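Local coordinates for quinonprotein alcohol dehydrogenase-like protein (Bacteroides thetaiotaomicron VPI-5482, PDB 4R5O) that is of unknown function but binds calcium ions and joins an immunoglobulin-like beta-sandwich domain to a seven-bladed beta-propeller of the YVTN-repeat type, at residues A[201-204]-A[205-208]; A[244-247]-A[248-251]. All coordinates share one frame; numbering follows the deposited sequence.

Contact 1 (A[201-204]-A[205-208])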
loop_
_atom_site.group_PDB
_atom_site.type_symbol
_atom_site.label_atom_id
_atom_site.label_comp_id
_atom_site.label_asym_id
_atom_site.label_seq_id
_atom_site.Cartn_x
_atom_site.Cartn_y
_atom_site.Cartn_z
ATOM N N THR A 201 4.346 -14.408 -9.513
ATOM C CA THR A 201 3.907 -15.012 -10.778
ATOM C C THR A 201 3.798 -13.895 -11.847
ATOM O O THR A 201 3.795 -12.690 -11.525
ATOM C CB THR A 201 2.588 -15.784 -10.562
ATOM O OG1 THR A 201 1.617 -14.913 -9.999
ATOM C CG2 THR A 201 2.749 -16.996 -9.599
ATOM N N GLY A 202 3.759 -14.313 -13.105
ATOM C CA GLY A 202 3.719 -13.436 -14.270
ATOM C C GLY A 202 4.306 -14.091 -15.506
ATOM O O GLY A 202 3.817 -13.873 -16.616
ATOM N N ASP A 203 5.342 -14.932 -15.308
ATOM C CA ASP A 203 6.059 -15.714 -16.326
ATOM C C ASP A 203 6.151 -17.180 -15.905
ATOM O O ASP A 203 6.997 -17.933 -16.399
ATOM C CB ASP A 203 7.463 -15.126 -16.539
ATOM C CG ASP A 203 8.403 -15.111 -15.341
ATOM O OD1 ASP A 203 7.986 -15.564 -14.235
ATOM O OD2 ASP A 203 9.546 -14.625 -15.497
ATOM N N GLY A 204 5.254 -17.568 -15.000
ATOM C CA GLY A 204 5.180 -18.891 -14.388
ATOM C C GLY A 204 5.075 -18.703 -12.891
ATOM O O GLY A 204 4.369 -17.796 -12.455
ATOM N N ILE A 205 5.793 -19.511 -12.092
ATOM C CA ILE A 205 5.754 -19.421 -10.622
ATOM C C ILE A 205 7.171 -19.328 -10.060
ATOM O O ILE A 205 8.028 -20.182 -10.334
ATOM C CB ILE A 205 4.999 -20.616 -9.951
ATOM C CG1 ILE A 205 3.607 -20.833 -10.579
ATOM C CG2 ILE A 205 4.934 -20.442 -8.418
ATOM C CD1 ILE A 205 2.981 -22.110 -10.239
ATOM N N ARG A 206 7.375 -18.312 -9.208
ATOM C CA ARG A 206 8.616 -18.080 -8.474
ATOM C C ARG A 206 8.354 -18.079 -6.998
ATOM O O ARG A 206 7.414 -17.418 -6.565
ATOM C CB ARG A 206 9.273 -16.752 -8.872
ATOM C CG ARG A 206 9.592 -16.615 -10.323
ATOM C CD ARG A 206 9.772 -15.156 -10.595
ATOM N NE ARG A 206 10.105 -14.886 -11.989
ATOM C CZ ARG A 206 11.348 -14.770 -12.440
ATOM N NH1 ARG A 206 12.384 -14.922 -11.610
ATOM N NH2 ARG A 206 11.572 -14.511 -13.721
ATOM N N ARG A 207 9.165 -18.811 -6.220
ATOM C CA ARG A 207 9.087 -18.765 -4.763
ATOM C C ARG A 207 10.038 -17.725 -4.300
ATOM O O ARG A 207 11.179 -17.733 -4.741
ATOM C CB ARG A 207 9.386 -20.134 -4.115
ATOM C CG ARG A 207 9.283 -20.109 -2.576
ATOM C CD ARG A 207 9.630 -21.429 -1.928
ATOM N NE ARG A 207 10.999 -21.859 -2.216
ATOM C CZ ARG A 207 11.326 -22.820 -3.081
ATOM N NH1 ARG A 207 10.380 -23.510 -3.714
ATOM N NH2 ARG A 207 12.597 -23.125 -3.288
ATOM N N ILE A 208 9.606 -16.830 -3.438
ATOM C CA ILE A 208 10.494 -15.801 -2.892
ATOM C C ILE A 208 10.605 -16.017 -1.355
ATOM O O ILE A 208 9.608 -16.311 -0.688
ATOM C CB ILE A 208 10.036 -14.340 -3.273
ATOM C CG1 ILE A 208 11.076 -13.269 -2.788
ATOM C CG2 ILE A 208 8.580 -14.010 -2.840
ATOM C CD1 ILE A 208 11.072 -11.964 -3.525
#

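Contact 2 (A[244-247]-A[248-251])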
loop_
_atom_site.group_PDB
_atom_site.type_symbol
_atom_site.label_atom_id
_atom_site.label_comp_id
_atom_site.label_asym_id
_atom_site.label_seq_id
_atom_site.Cartn_x
_atom_site.Cartn_y
_atom_site.Cartn_z
ATOM N N ASP A 244 -9.669 -14.652 -21.206
ATOM C CA ASP A 244 -9.855 -16.016 -21.703
ATOM C C ASP A 244 -10.534 -16.912 -20.686
ATOM O O ASP A 244 -10.352 -16.751 -19.486
ATOM C CB ASP A 244 -8.499 -16.644 -22.098
ATOM C CG ASP A 244 -7.754 -15.910 -23.213
ATOM O OD1 ASP A 244 -8.426 -15.385 -24.145
ATOM O OD2 ASP A 244 -6.496 -15.915 -23.191
ATOM N N GLU A 245 -11.306 -17.888 -21.184
ATOM C CA GLU A 245 -12.016 -18.871 -20.377
ATOM C C GLU A 245 -10.975 -19.746 -19.690
ATOM O O GLU A 245 -10.080 -20.304 -20.338
ATOM C CB GLU A 245 -12.998 -19.675 -21.251
ATOM C CG GLU A 245 -13.792 -20.740 -20.510
ATOM C CD GLU A 245 -14.797 -21.535 -21.333
ATOM O OE1 GLU A 245 -15.372 -20.970 -22.294
ATOM O OE2 GLU A 245 -15.076 -22.701 -20.962
ATOM N N SER A 246 -11.041 -19.782 -18.363
ATOM C CA SER A 246 -10.101 -20.530 -17.533
ATOM C C SER A 246 -10.798 -20.990 -16.279
ATOM O O SER A 246 -11.778 -20.375 -15.874
ATOM C CB SER A 246 -8.884 -19.660 -17.199
ATOM O OG SER A 246 -7.919 -20.359 -16.439
ATOM N N LYS A 247 -10.310 -22.066 -15.673
ATOM C CA LYS A 247 -10.856 -22.557 -14.417
ATOM C C LYS A 247 -9.976 -22.159 -13.264
ATOM O O LYS A 247 -8.762 -22.031 -13.467
ATOM C CB LYS A 247 -11.015 -24.078 -14.439
ATOM C CG LYS A 247 -12.198 -24.549 -15.240
ATOM C CD LYS A 247 -12.236 -26.035 -15.268
ATOM C CE LYS A 247 -13.416 -26.567 -16.035
ATOM N NZ LYS A 247 -13.502 -26.027 -17.424
ATOM N N VAL A 248 -10.564 -21.990 -12.046
ATOM C CA VAL A 248 -9.785 -21.746 -10.828
ATOM C C VAL A 248 -8.857 -22.938 -10.684
ATOM O O VAL A 248 -9.288 -24.077 -10.879
ATOM C CB VAL A 248 -10.652 -21.488 -9.551
ATOM C CG1 VAL A 248 -9.825 -21.557 -8.272
ATOM C CG2 VAL A 248 -11.378 -20.160 -9.630
ATOM N N LYS A 249 -7.581 -22.675 -10.413
ATOM C CA LYS A 249 -6.586 -23.729 -10.229
ATOM C C LYS A 249 -5.965 -23.620 -8.866
ATOM O O LYS A 249 -5.830 -22.519 -8.340
ATOM C CB LYS A 249 -5.524 -23.646 -11.313
ATOM C CG LYS A 249 -6.122 -23.907 -12.690
ATOM C CD LYS A 249 -5.127 -23.761 -13.800
ATOM C CE LYS A 249 -5.833 -23.628 -15.111
ATOM N NZ LYS A 249 -6.526 -22.317 -15.196
ATOM N N TYR A 250 -5.637 -24.749 -8.251
ATOM C CA TYR A 250 -4.971 -24.669 -6.961
ATOM C C TYR A 250 -3.702 -25.547 -6.990
ATOM O O TYR A 250 -3.580 -26.481 -7.790
ATOM C CB TYR A 250 -5.883 -25.023 -5.769
ATOM C CG TYR A 250 -6.413 -26.436 -5.714
ATOM C CD1 TYR A 250 -5.690 -27.448 -5.086
ATOM C CD2 TYR A 250 -7.689 -26.737 -6.171
ATOM C CE1 TYR A 250 -6.198 -28.738 -4.974
ATOM C CE2 TYR A 250 -8.209 -28.024 -6.067
ATOM C CZ TYR A 250 -7.465 -29.020 -5.455
ATOM O OH TYR A 250 -7.958 -30.306 -5.364
ATOM N N TYR A 251 -2.744 -25.155 -6.151
ATOM C CA TYR A 251 -1.432 -25.759 -5.935
ATOM C C TYR A 251 -1.305 -26.097 -4.453
ATOM O O TYR A 251 -2.056 -25.563 -3.636
ATOM C CB TYR A 251 -0.317 -24.788 -6.415
ATOM C CG TYR A 251 -0.439 -24.353 -7.865
ATOM C CD1 TYR A 251 -1.350 -23.368 -8.242
ATOM C CD2 TYR A 251 0.404 -24.875 -8.849
ATOM C CE1 TYR A 251 -1.503 -22.996 -9.577
ATOM C CE2 TYR A 251 0.299 -24.469 -10.183
ATOM C CZ TYR A 251 -0.658 -23.526 -10.541
ATOM O OH TYR A 251 -0.808 -23.113 -11.850
HETATM O O HOH W 1 -7.686 -23.216 -17.625
#

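Contact 1 (A[201-204]-A[205-208])
D203 and R206 are joined by a salt bridge at the tight turn of a beta-hairpin, where strand 197-201 passes into strand 204-209 within one four-stranded antiparallel blade of the beta-propeller. R206 starts on strand 204-209: from CB, CG lies beside the backbone N (chi1 -58°), and from CG to NE the chain is extended, a course that takes its tip back to the turn. Along the way the side chain packs on V183 and L187, and CD comes to 4.1 Å from D203 OD1. NE then binds D203 OD1 at 3.2 Å, the acceptor somewhat tilted from the guanidinium plane. At the end NH2 donates to D203 OD2 at 2.7 Å, nearly straight at 166°. This is a side-on, two-nitrogen grip on both syn lone pairs, with carboxylate and guanidinium 19° from coplanar. NH1 hydrogen-bonds to OD1 of N215, at the start of the adjacent strand 215-220. A leucine in place of R206 would probably leave the D203 carboxylate without its two-bond partner and N215 without this donor. Beside the turn, T201 and I205 run alongside each other, with T201 CG2 4.1 Å from I205 CG1.

Contact 2 (A[244-247]-A[248-251])
K249 turns its ammonium group back over K247 and S246 at the start of strand 246-252, the second arm of a beta-hairpin with strand 235-239 in a blade of the beta-propeller. The close-knit part of the contact is polar. From CG to CE the lysine chain runs back beside the K247 carbonyl, with CE 3.7 Å from K247 O, and a bend at the last torsion (chi4 70°) swings NZ in toward that oxygen. NZ donates to K247 O at 2.8 Å, lying in the carbonyl plane with a C=O...N angle of 149°. S246 OG, set anti to its backbone N (chi1 -178°), comes within 2.7 Å of the same NZ. Both side chains converge on D240, just after strand 235-239: its OD1 is hydrogen-bonded to S246 OG and its OD2 forms a salt bridge with K249 NZ. The lysine charge thus has a carboxylate partner as well as a main-chain oxygen, so side chains tie the two arms together at the loop end of the hairpin. The V248 side chain leads away from this cluster and packs on I272, Q274 and F280. The looser side is that of K247, whose amine points off from 248-251 while the side chain rests on E269 and I273 of the neighbouring strands. Back at the ammonium group sits a water, which accepts weakly from K247 N at 3.5 Å and more closely from K249 NZ at 2.8 Å.

In the fold
Contact 1 comes first in the chain; the two centres are about 16 Å apart. They belong to successive propeller blades: contact 1 to the sheet of strands 189-192 to 215-220, contact 2 to the sheet that starts with strand 228-232. The blades meet directly where I205 CD1 packs on Y251 CE2 at 3.6 Å. F226, in the loop between them, touches both I205 and Y251, and its N is hydrogen-bonded to T201 OG1, so these residues join neighbouring blades side to side. D252, a calcium-binding residue whose ion is not bound to this chain, lies close by, its side chain about 11 Å from the I205 side chain and about 12 Å from that of K249.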